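Local coordinates for protein LS-24 (Lathyrus sativus, PDB 3LP9) that probably binds hemin as a monomer and spermine as a dimer, and may take part in the response to oxidative stress and in polyamine biosynthesis, at residues I6-R11 with D65-T70; N16-F21 with L29-G34; A174-A179 with Y187-D192. All coordinates share one frame; numbering follows the deposited sequence.

Contact 1 (I6-R11 with D65-T70); sequences INAAFR and DCSFDT. With CA (calcium ion), chain E; NA (sodium ion), chain G.
Asp69 and Arg11 join one end of a contact between neighbouring blades of the hemopexin fold, a four-bladed beta-propeller whose innermost strands stand around a central channel. Strands 6-11 and 66-69 run almost parallel, but their axes approach only to 5.3 Å and no backbone-to-backbone hydrogen bond spans them, so side chains and ions make the connection.

Followed outward, the Asp69 side chain meets something at nearly every atom. Its CB lies 3.3 Å from Arg11 O and also approaches the Phe10 ring at CD2. With chi1 at 47°, CG sits between the backbone N and the carbonyl carbon, which swings the carboxylate over the start of Arg11. There OD1 accepts the Arg11 N-H at 3.0 Å, the donor standing 61° out of the carboxylate plane, and the same oxygen binds the sodium ion at 2.8 Å. At the tip, OD2 forms a salt bridge with Arg11 NH2 at 3.2 Å. The hydrogen bond within it is weak, and the guanidinium and carboxylate planes are turned 66° apart; Arg11 NH1 looks instead to a weak bond with Ser180 O.

Further along the strands, Ser67 OG gives a weak hydrogen bond to Ala9 O and lies in the plane of the Phe10 ring, at its edge, 3.7 Å from CD1. Ala9 O is also met by a water, 2.6 Å away, that is itself bound to the sodium ion.

The other end belongs to the calcium ion in the channel, completed by the carbonyls of Asp121 and Asp175. Asn7 and Asp65 lie side by side there, with Asn7 ND2 3.1 Å from Asp65 CB, while Asn7 offers both O and OD1 to the ion and Asp65 its backbone O; Asn7 OD1 is also hydrogen-bonded to Thr1 OG1.

Contact 2 (N16-F21 with L29-G34); sequences NEAYFF and LDYAPG
Asn16 and Pro33 cross at an angle where the two segments part: Asn16 OD1 lies 3.6 Å from Pro33 CG, and Asn16 CG rests against Pro33 CD. That same proline CD sits 3.5 Å above one face of the Tyr31 ring, offset toward its rim. Tyr31 CG lies between the backbone N and the carbonyl carbon (chi1 64°), which carries the ring alongside Asn16 O and Ala18, so that Asn16 O comes within 3.1 Å of Tyr31 CD1 while also accepting the Tyr31 N-H almost in line with its carbonyl. Ala18 CB comes to Tyr31 CD1 from the other side of the ring plane, and the hydroxyl reaches on to the backbone N of His181.

Beyond Ala18, Phe20 and Leu29 lie at a slant, Leu29 CD2 being 3.6 Å from Phe20 CE2. Between these groups Ala18 and Leu29 exchange two backbone hydrogen bonds.

Asp30 OD1 accepts from Ala32 N, an Asx turn, and shares a water with Asn16 ND2. A valine at Asn16 would probably leave that water without its amide donor and Asp30 OD1 without its water link across the segments.

Glu17 and Asp30 form a non-hydrogen-bonded pair beside the hydrogen-bonded Ala18 and Leu29: the antiparallel hairpin of strands 17-22 and 25-30 that makes up the middle of a hemopexin blade.

Contact 3 (A174-A179 with Y187-D192); sequences ADAAFA and YFFKDD. With CA (calcium ion), chain E.
Phe178 CG lies between the backbone N and the carbonyl carbon (chi1 82°) and Tyr187 CG anti to its carbonyl carbon (chi1 -71°), which turns both rings to one side of an antiparallel hairpin, side by side. The planes differ by 24°, yet the rings, centroids 5.2 Å apart, barely overlap; the closest approach is at a rim, Phe178 CZ to Tyr187 CD2 at 3.3 Å. Phe189 extends the row on this face. Its CZ comes in the plane of the Phe178 ring, at the edge, 4.0 Å from CE1, and Ala176 CB lies at the edge of the Phe189 ring. Phe188 and Ala177 occupy the other face, where Ala177 CB packs on Phe188 CD1.

The backbone beneath is regular from Phe178 to Ala176, with reciprocal bonds between Phe178 and Tyr187. It then breaks into a classic beta bulge: Asp175 and Ala176 both face Phe189, whose O accepts Asp175 N at 2.8 Å and Ala176 N only weakly. At the bulge Asp175 serves two sites. Its backbone O binds the calcium ion at 2.5 Å, while its side chain holds the chain just after strand 185-190, OD2 accepting Asp191 N at 2.7 Å from well above the carboxylate plane. Asp175 OD2 and Asp191 OD1 stand 3.8 Å apart; one water touches both, a second joins Asp175 OD1 to Asp191 OD1, and these, with a long, weak ion pair from Lys2 to Asp191, probably ease the like charges.

Strand 176-179 is the edge strand of its four-stranded blade, followed outward by 185-190 and 193-198. Next to it runs strand 6-11, with Ile6 against Ala176 and Ala9 against Phe178. Phe178 and Phe189 meet Tyr31 and Phe20 edge-to-face, and the Tyr187 hydroxyl bonds to that of Tyr217, of helix 214-217.

All three contacts are largely buried, but at different depths. Contact 1 lies almost at the centre of the chain, contact 3 about 7 Å from it and contact 2 about 12 Å. Contacts 2 and 3 are hairpins within a blade, held by antiparallel backbone bonds and apolar rings; contact 1 joins two blades and relies on ions, charges and one serine. Contacts 1 and 3 share the calcium ion and one of its waters, while contacts 1 and 2 meet in a single sheet, where Asn7 and Ala8 pair with Phe21. Between contacts 2 and 3 the chemistry is aromatic, Tyr31 and Phe20 packing against Phe178 across the blade boundary.

Contact 1 (I6-R11 with D65-T70)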
loop_
_atom_site.group_PDB
_atom_site.type_symbol
_atom_site.label_atom_id
_atom_site.label_comp_id
_atom_site.label_asym_id
_atom_site.label_seq_id
_atom_site.Cartn_x
_atom_site.Cartn_y
_atom_site.Cartn_z
ATOM N N ILE A 6 2.098 16.795 -14.040
ATOM C CA ILE A 6 3.249 16.134 -13.459
ATOM C C ILE A 6 3.111 16.048 -11.963
ATOM O O ILE A 6 3.037 17.049 -11.293
ATOM C CB ILE A 6 4.587 16.826 -13.799
ATOM C CG1 ILE A 6 4.724 17.067 -15.294
ATOM C CG2 ILE A 6 5.699 15.957 -13.385
ATOM C CD1 ILE A 6 5.980 17.838 -15.669
ATOM N N ASN A 7 3.113 14.828 -11.447
ATOM C CA ASN A 7 2.953 14.556 -10.034
ATOM C C ASN A 7 4.221 14.097 -9.373
ATOM O O ASN A 7 4.299 14.141 -8.154
ATOM C CB ASN A 7 1.826 13.515 -9.872
ATOM C CG ASN A 7 1.276 13.429 -8.472
ATOM O OD1 ASN A 7 1.356 14.367 -7.664
ATOM N ND2 ASN A 7 0.667 12.302 -8.189
ATOM N N ALA A 8 5.236 13.690 -10.140
ATOM C CA ALA A 8 6.513 13.268 -9.608
ATOM C C ALA A 8 7.582 13.379 -10.700
ATOM O O ALA A 8 7.243 13.371 -11.851
ATOM C CB ALA A 8 6.450 11.849 -9.065
ATOM N N ALA A 9 8.869 13.489 -10.336
ATOM C CA ALA A 9 9.928 13.515 -11.298
ATOM C C ALA A 9 11.227 13.139 -10.630
ATOM O O ALA A 9 11.433 13.432 -9.469
ATOM C CB ALA A 9 10.071 14.932 -11.905
ATOM N N PHE A 10 12.134 12.530 -11.385
ATOM C CA PHE A 10 13.497 12.346 -10.908
ATOM C C PHE A 10 14.508 12.324 -12.055
ATOM O O PHE A 10 14.185 12.054 -13.192
ATOM C CB PHE A 10 13.582 11.116 -9.971
ATOM C CG PHE A 10 13.538 9.786 -10.657
ATOM C CD1 PHE A 10 12.421 8.963 -10.519
ATOM C CD2 PHE A 10 14.702 9.273 -11.326
ATOM C CE1 PHE A 10 12.423 7.656 -11.102
ATOM C CE2 PHE A 10 14.714 7.996 -11.907
ATOM C CZ PHE A 10 13.591 7.198 -11.798
ATOM N N ARG A 11 15.731 12.707 -11.741
ATOM C CA ARG A 11 16.807 12.707 -12.696
ATOM C C ARG A 11 17.392 11.296 -12.989
ATOM O O ARG A 11 17.717 10.504 -12.062
ATOM C CB ARG A 11 17.930 13.657 -12.206
ATOM C CG ARG A 11 18.942 13.956 -13.328
ATOM C CD ARG A 11 20.162 14.631 -12.899
ATOM N NE ARG A 11 20.529 14.153 -11.608
ATOM C CZ ARG A 11 21.062 14.912 -10.675
ATOM N NH1 ARG A 11 21.295 16.195 -10.913
ATOM N NH2 ARG A 11 21.318 14.399 -9.489
ATOM N N ASP A 65 3.496 9.358 -6.779
ATOM C CA ASP A 65 3.208 10.799 -6.560
ATOM C C ASP A 65 4.327 11.668 -6.030
ATOM O O ASP A 65 4.191 12.848 -5.999
ATOM C CB ASP A 65 1.972 10.952 -5.712
ATOM C CG ASP A 65 2.151 10.387 -4.324
ATOM O OD1 ASP A 65 3.325 10.422 -3.779
ATOM O OD2 ASP A 65 1.100 10.016 -3.745
ATOM N N CYS A 66 5.457 11.092 -5.657
ATOM C CA CYS A 66 6.635 11.837 -5.290
ATOM C C CYS A 66 7.816 10.863 -5.520
ATOM O O CYS A 66 7.617 9.629 -5.576
ATOM C CB CYS A 66 6.571 12.318 -3.839
ATOM S SG CYS A 66 8.023 13.339 -3.300
ATOM N N SER A 67 9.014 11.436 -5.701
ATOM C CA SER A 67 10.238 10.668 -5.966
ATOM C C SER A 67 11.484 11.493 -5.894
ATOM O O SER A 67 11.425 12.688 -5.798
ATOM C CB SER A 67 10.201 10.003 -7.349
ATOM O OG SER A 67 10.178 10.939 -8.394
ATOM N N PHE A 68 12.628 10.849 -6.037
ATOM C CA PHE A 68 13.899 11.529 -6.153
ATOM C C PHE A 68 14.967 10.460 -6.307
ATOM O O PHE A 68 14.948 9.411 -5.646
ATOM C CB PHE A 68 14.173 12.469 -4.972
ATOM C CG PHE A 68 14.275 11.751 -3.600
ATOM C CD1 PHE A 68 13.201 11.754 -2.700
ATOM C CD2 PHE A 68 15.451 11.106 -3.214
ATOM C CE1 PHE A 68 13.323 11.089 -1.451
ATOM C CE2 PHE A 68 15.553 10.445 -1.982
ATOM C CZ PHE A 68 14.517 10.446 -1.095
ATOM N N ASP A 69 15.844 10.699 -7.261
ATOM C CA ASP A 69 17.029 9.869 -7.475
ATOM C C ASP A 69 17.967 9.968 -6.286
ATOM O O ASP A 69 18.072 11.011 -5.649
ATOM C CB ASP A 69 17.736 10.334 -8.722
ATOM C CG ASP A 69 17.904 11.857 -8.786
ATOM O OD1 ASP A 69 16.894 12.598 -8.969
ATOM O OD2 ASP A 69 19.066 12.290 -8.749
ATOM N N THR A 70 18.648 8.862 -5.970
ATOM C CA THR A 70 19.586 8.836 -4.848
ATOM C C THR A 70 20.967 8.806 -5.481
ATOM O O THR A 70 21.650 9.818 -5.570
ATOM C CB THR A 70 19.277 7.620 -3.901
ATOM O OG1 THR A 70 18.911 6.484 -4.693
ATOM C CG2 THR A 70 18.092 7.925 -2.995
HETATM CA CA CA E . 3.287 15.144 -6.107
HETATM NA NA NA G . 16.145 15.099 -8.092
HETATM O O HOH W 1 13.245 14.477 -7.966
HETATM O O HOH W 2 1.884 13.879 -3.917
#

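Contact 2 (N16-F21 with L29-G34)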
loop_
_atom_site.group_PDB
_atom_site.type_symbol
_atom_site.label_atom_id
_atom_site.label_comp_id
_atom_site.label_asym_id
_atom_site.label_seq_id
_atom_site.Cartn_x
_atom_site.Cartn_y
_atom_site.Cartn_z
ATOM N N ASN A 16 21.116 14.043 -19.133
ATOM C CA ASN A 16 20.091 14.906 -19.735
ATOM C C ASN A 16 18.710 14.263 -19.893
ATOM O O ASN A 16 17.867 14.776 -20.595
ATOM C CB ASN A 16 20.583 15.469 -21.063
ATOM C CG ASN A 16 21.653 16.533 -20.905
ATOM O OD1 ASN A 16 22.055 16.949 -19.791
ATOM N ND2 ASN A 16 22.121 16.996 -22.021
ATOM N N GLU A 17 18.474 13.157 -19.173
ATOM C CA GLU A 17 17.188 12.449 -19.139
ATOM C C GLU A 17 16.545 12.492 -17.736
ATOM O O GLU A 17 17.259 12.508 -16.729
ATOM C CB GLU A 17 17.401 10.988 -19.577
ATOM C CG GLU A 17 17.888 10.901 -21.017
ATOM C CD GLU A 17 18.068 9.507 -21.516
ATOM O OE1 GLU A 17 17.370 8.568 -21.057
ATOM O OE2 GLU A 17 18.951 9.361 -22.404
ATOM N N ALA A 18 15.197 12.516 -17.713
ATOM C CA ALA A 18 14.434 12.581 -16.496
ATOM C C ALA A 18 13.093 11.839 -16.698
ATOM O O ALA A 18 12.562 11.818 -17.786
ATOM C CB ALA A 18 14.222 13.995 -16.108
ATOM N N TYR A 19 12.592 11.182 -15.638
ATOM C CA TYR A 19 11.290 10.495 -15.636
ATOM C C TYR A 19 10.228 11.414 -14.966
ATOM O O TYR A 19 10.455 11.987 -13.883
ATOM C CB TYR A 19 11.416 9.155 -14.871
ATOM C CG TYR A 19 12.377 8.161 -15.460
ATOM C CD1 TYR A 19 11.914 7.148 -16.319
ATOM C CD2 TYR A 19 13.746 8.212 -15.178
ATOM C CE1 TYR A 19 12.796 6.175 -16.878
ATOM C CE2 TYR A 19 14.635 7.260 -15.726
ATOM C CZ TYR A 19 14.141 6.246 -16.585
ATOM O OH TYR A 19 14.966 5.336 -17.216
ATOM N N PHE A 20 9.088 11.582 -15.639
ATOM C CA PHE A 20 8.019 12.453 -15.140
ATOM C C PHE A 20 6.884 11.511 -14.891
ATOM O O PHE A 20 6.580 10.674 -15.760
ATOM C CB PHE A 20 7.582 13.512 -16.178
ATOM C CG PHE A 20 8.602 14.598 -16.468
ATOM C CD1 PHE A 20 9.756 14.740 -15.732
ATOM C CD2 PHE A 20 8.351 15.526 -17.472
ATOM C CE1 PHE A 20 10.633 15.720 -15.985
ATOM C CE2 PHE A 20 9.214 16.517 -17.720
ATOM C CZ PHE A 20 10.396 16.592 -16.970
ATOM N N PHE A 21 6.272 11.600 -13.725
ATOM C CA PHE A 21 5.148 10.753 -13.419
ATOM C C PHE A 21 3.842 11.535 -13.416
ATOM O O PHE A 21 3.705 12.545 -12.725
ATOM C CB PHE A 21 5.388 9.978 -12.104
ATOM C CG PHE A 21 6.632 9.137 -12.133
ATOM C CD1 PHE A 21 6.633 7.912 -12.782
ATOM C CD2 PHE A 21 7.805 9.614 -11.599
ATOM C CE1 PHE A 21 7.804 7.162 -12.884
ATOM C CE2 PHE A 21 8.988 8.882 -11.689
ATOM C CZ PHE A 21 8.987 7.634 -12.342
ATOM N N LEU A 29 11.830 11.781 -20.694
ATOM C CA LEU A 29 12.165 12.941 -21.484
ATOM C C LEU A 29 13.686 13.240 -21.569
ATOM O O LEU A 29 14.412 13.207 -20.570
ATOM C CB LEU A 29 11.385 14.168 -20.914
ATOM C CG LEU A 29 11.505 15.513 -21.652
ATOM C CD1 LEU A 29 10.556 15.545 -22.843
ATOM C CD2 LEU A 29 11.234 16.641 -20.649
ATOM N N ASP A 30 14.125 13.579 -22.770
ATOM C CA ASP A 30 15.435 14.149 -22.997
ATOM C C ASP A 30 15.112 15.601 -22.913
ATOM O O ASP A 30 14.722 16.177 -23.853
ATOM C CB ASP A 30 15.906 13.797 -24.415
ATOM C CG ASP A 30 17.096 14.613 -24.878
ATOM O OD1 ASP A 30 17.641 15.462 -24.109
ATOM O OD2 ASP A 30 17.469 14.408 -26.066
ATOM N N TYR A 31 15.254 16.190 -21.737
ATOM C CA TYR A 31 14.789 17.536 -21.509
ATOM C C TYR A 31 15.821 18.583 -21.929
ATOM O O TYR A 31 15.690 19.775 -21.584
ATOM C CB TYR A 31 14.432 17.713 -20.032
ATOM C CG TYR A 31 15.554 17.584 -19.043
ATOM C CD1 TYR A 31 16.053 16.340 -18.695
ATOM C CD2 TYR A 31 16.082 18.704 -18.419
ATOM C CE1 TYR A 31 17.098 16.195 -17.734
ATOM C CE2 TYR A 31 17.146 18.601 -17.491
ATOM C CZ TYR A 31 17.639 17.321 -17.145
ATOM O OH TYR A 31 18.660 17.157 -16.212
ATOM N N ALA A 32 16.845 18.122 -22.647
ATOM C CA ALA A 32 17.889 18.953 -23.198
ATOM C C ALA A 32 18.132 20.277 -22.466
ATOM O O ALA A 32 17.850 21.340 -23.020
ATOM C CB ALA A 32 17.585 19.195 -24.648
ATOM N N PRO A 33 18.687 20.247 -21.241
ATOM C CA PRO A 33 18.919 21.549 -20.530
ATOM C C PRO A 33 20.022 22.458 -21.120
ATOM O O PRO A 33 21.150 22.000 -21.418
ATOM C CB PRO A 33 19.193 21.102 -19.103
ATOM C CG PRO A 33 19.892 19.801 -19.311
ATOM C CD PRO A 33 19.109 19.109 -20.401
ATOM N N GLY A 34 19.710 23.737 -21.313
ATOM C CA GLY A 34 20.663 24.664 -21.892
ATOM C C GLY A 34 20.691 24.670 -23.410
ATOM O O GLY A 34 21.571 25.316 -24.025
HETATM O O HOH W 3 20.380 16.549 -24.764
#

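Contact 3 (A174-A179 with Y187-D192)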
loop_
_atom_site.group_PDB
_atom_site.type_symbol
_atom_site.label_atom_id
_atom_site.label_comp_id
_atom_site.label_asym_id
_atom_site.label_seq_id
_atom_site.Cartn_x
_atom_site.Cartn_y
_atom_site.Cartn_z
ATOM N N ALA A 174 4.568 22.606 -4.205
ATOM C CA ALA A 174 4.830 22.153 -5.563
ATOM C C ALA A 174 4.175 20.794 -5.911
ATOM O O ALA A 174 3.948 19.940 -5.062
ATOM C CB ALA A 174 6.352 22.110 -5.782
ATOM N N ASP A 175 3.841 20.632 -7.181
ATOM C CA ASP A 175 3.299 19.384 -7.699
ATOM C C ASP A 175 4.418 18.301 -7.760
ATOM O O ASP A 175 4.230 17.163 -7.314
ATOM C CB ASP A 175 2.669 19.609 -9.071
ATOM C CG ASP A 175 1.261 20.199 -9.007
ATOM O OD1 ASP A 175 0.761 20.414 -7.870
ATOM O OD2 ASP A 175 0.664 20.442 -10.080
ATOM N N ALA A 176 5.573 18.680 -8.286
ATOM C CA ALA A 176 6.710 17.796 -8.483
ATOM C C ALA A 176 8.009 18.628 -8.621
ATOM O O ALA A 176 7.979 19.873 -8.771
ATOM C CB ALA A 176 6.532 16.999 -9.695
ATOM N N ALA A 177 9.138 17.922 -8.650
ATOM C CA ALA A 177 10.431 18.561 -8.824
ATOM C C ALA A 177 11.501 17.559 -9.181
ATOM O O ALA A 177 11.265 16.369 -9.085
ATOM C CB ALA A 177 10.806 19.338 -7.575
ATOM N N PHE A 178 12.676 18.051 -9.593
ATOM C CA PHE A 178 13.880 17.237 -9.815
ATOM C C PHE A 178 15.085 18.156 -10.077
ATOM O O PHE A 178 14.946 19.141 -10.723
ATOM C CB PHE A 178 13.707 16.156 -10.958
ATOM C CG PHE A 178 13.913 16.698 -12.376
ATOM C CD1 PHE A 178 12.932 17.465 -13.004
ATOM C CD2 PHE A 178 15.108 16.454 -13.062
ATOM C CE1 PHE A 178 13.166 17.983 -14.283
ATOM C CE2 PHE A 178 15.335 16.962 -14.349
ATOM C CZ PHE A 178 14.388 17.717 -14.953
ATOM N N ALA A 179 16.248 17.775 -9.543
ATOM C CA ALA A 179 17.563 18.370 -9.789
ATOM C C ALA A 179 18.072 18.061 -11.221
ATOM O O ALA A 179 18.159 16.894 -11.603
ATOM C CB ALA A 179 18.519 17.812 -8.806
ATOM N N TYR A 187 14.234 22.057 -11.071
ATOM C CA TYR A 187 12.987 22.301 -11.725
ATOM C C TYR A 187 11.882 22.013 -10.747
ATOM O O TYR A 187 11.887 20.992 -10.079
ATOM C CB TYR A 187 12.816 21.426 -12.992
ATOM C CG TYR A 187 13.672 21.786 -14.155
ATOM C CD1 TYR A 187 13.412 22.921 -14.899
ATOM C CD2 TYR A 187 14.775 20.989 -14.517
ATOM C CE1 TYR A 187 14.226 23.280 -15.979
ATOM C CE2 TYR A 187 15.578 21.307 -15.585
ATOM C CZ TYR A 187 15.316 22.462 -16.301
ATOM O OH TYR A 187 16.127 22.799 -17.324
ATOM N N PHE A 188 10.918 22.920 -10.676
ATOM C CA PHE A 188 9.708 22.810 -9.809
ATOM C C PHE A 188 8.538 22.905 -10.729
ATOM O O PHE A 188 8.501 23.771 -11.615
ATOM C CB PHE A 188 9.638 23.963 -8.742
ATOM C CG PHE A 188 10.724 23.890 -7.703
ATOM C CD1 PHE A 188 10.525 23.170 -6.502
ATOM C CD2 PHE A 188 11.969 24.489 -7.928
ATOM C CE1 PHE A 188 11.561 23.054 -5.578
ATOM C CE2 PHE A 188 12.976 24.387 -6.992
ATOM C CZ PHE A 188 12.754 23.665 -5.805
ATOM N N PHE A 189 7.567 22.016 -10.540
ATOM C CA PHE A 189 6.351 22.051 -11.368
ATOM C C PHE A 189 5.142 22.292 -10.468
ATOM O O PHE A 189 5.122 21.919 -9.275
ATOM C CB PHE A 189 6.146 20.728 -12.130
ATOM C CG PHE A 189 7.322 20.304 -12.995
ATOM C CD1 PHE A 189 7.705 21.042 -14.130
ATOM C CD2 PHE A 189 8.053 19.154 -12.677
ATOM C CE1 PHE A 189 8.785 20.641 -14.918
ATOM C CE2 PHE A 189 9.145 18.728 -13.463
ATOM C CZ PHE A 189 9.501 19.489 -14.608
ATOM N N LYS A 190 4.134 22.889 -11.074
ATOM C CA LYS A 190 2.897 23.199 -10.403
ATOM C C LYS A 190 1.921 23.529 -11.496
ATOM O O LYS A 190 2.124 24.500 -12.283
ATOM C CB LYS A 190 3.063 24.389 -9.462
ATOM C CG LYS A 190 1.805 24.734 -8.762
ATOM C CD LYS A 190 2.066 24.668 -7.310
ATOM C CE LYS A 190 0.881 25.123 -6.546
ATOM N NZ LYS A 190 1.280 25.397 -5.152
ATOM N N ASP A 191 0.896 22.702 -11.593
ATOM C CA ASP A 191 -0.106 22.820 -12.685
ATOM C C ASP A 191 0.615 22.839 -14.032
ATOM O O ASP A 191 1.409 21.950 -14.304
ATOM C CB ASP A 191 -1.025 24.054 -12.511
ATOM C CG ASP A 191 -1.467 24.233 -11.062
ATOM O OD1 ASP A 191 -1.858 23.202 -10.448
ATOM O OD2 ASP A 191 -1.373 25.372 -10.519
ATOM N N ASP A 192 0.275 23.800 -14.887
ATOM C CA ASP A 192 0.862 23.964 -16.239
ATOM C C ASP A 192 2.105 24.836 -16.247
ATOM O O ASP A 192 2.543 25.229 -17.308
ATOM C CB ASP A 192 -0.167 24.563 -17.218
ATOM C CG ASP A 192 -0.753 25.896 -16.742
ATOM O OD1 ASP A 192 -0.957 26.127 -15.520
ATOM O OD2 ASP A 192 -0.999 26.734 -17.608
HETATM CA CA CA E . 3.287 15.144 -6.107
HETATM O O HOH W 4 -1.968 20.437 -10.681
HETATM O O HOH W 5 -1.534 22.090 -7.823
HETATM O O HOH W 2 1.884 13.879 -3.917
#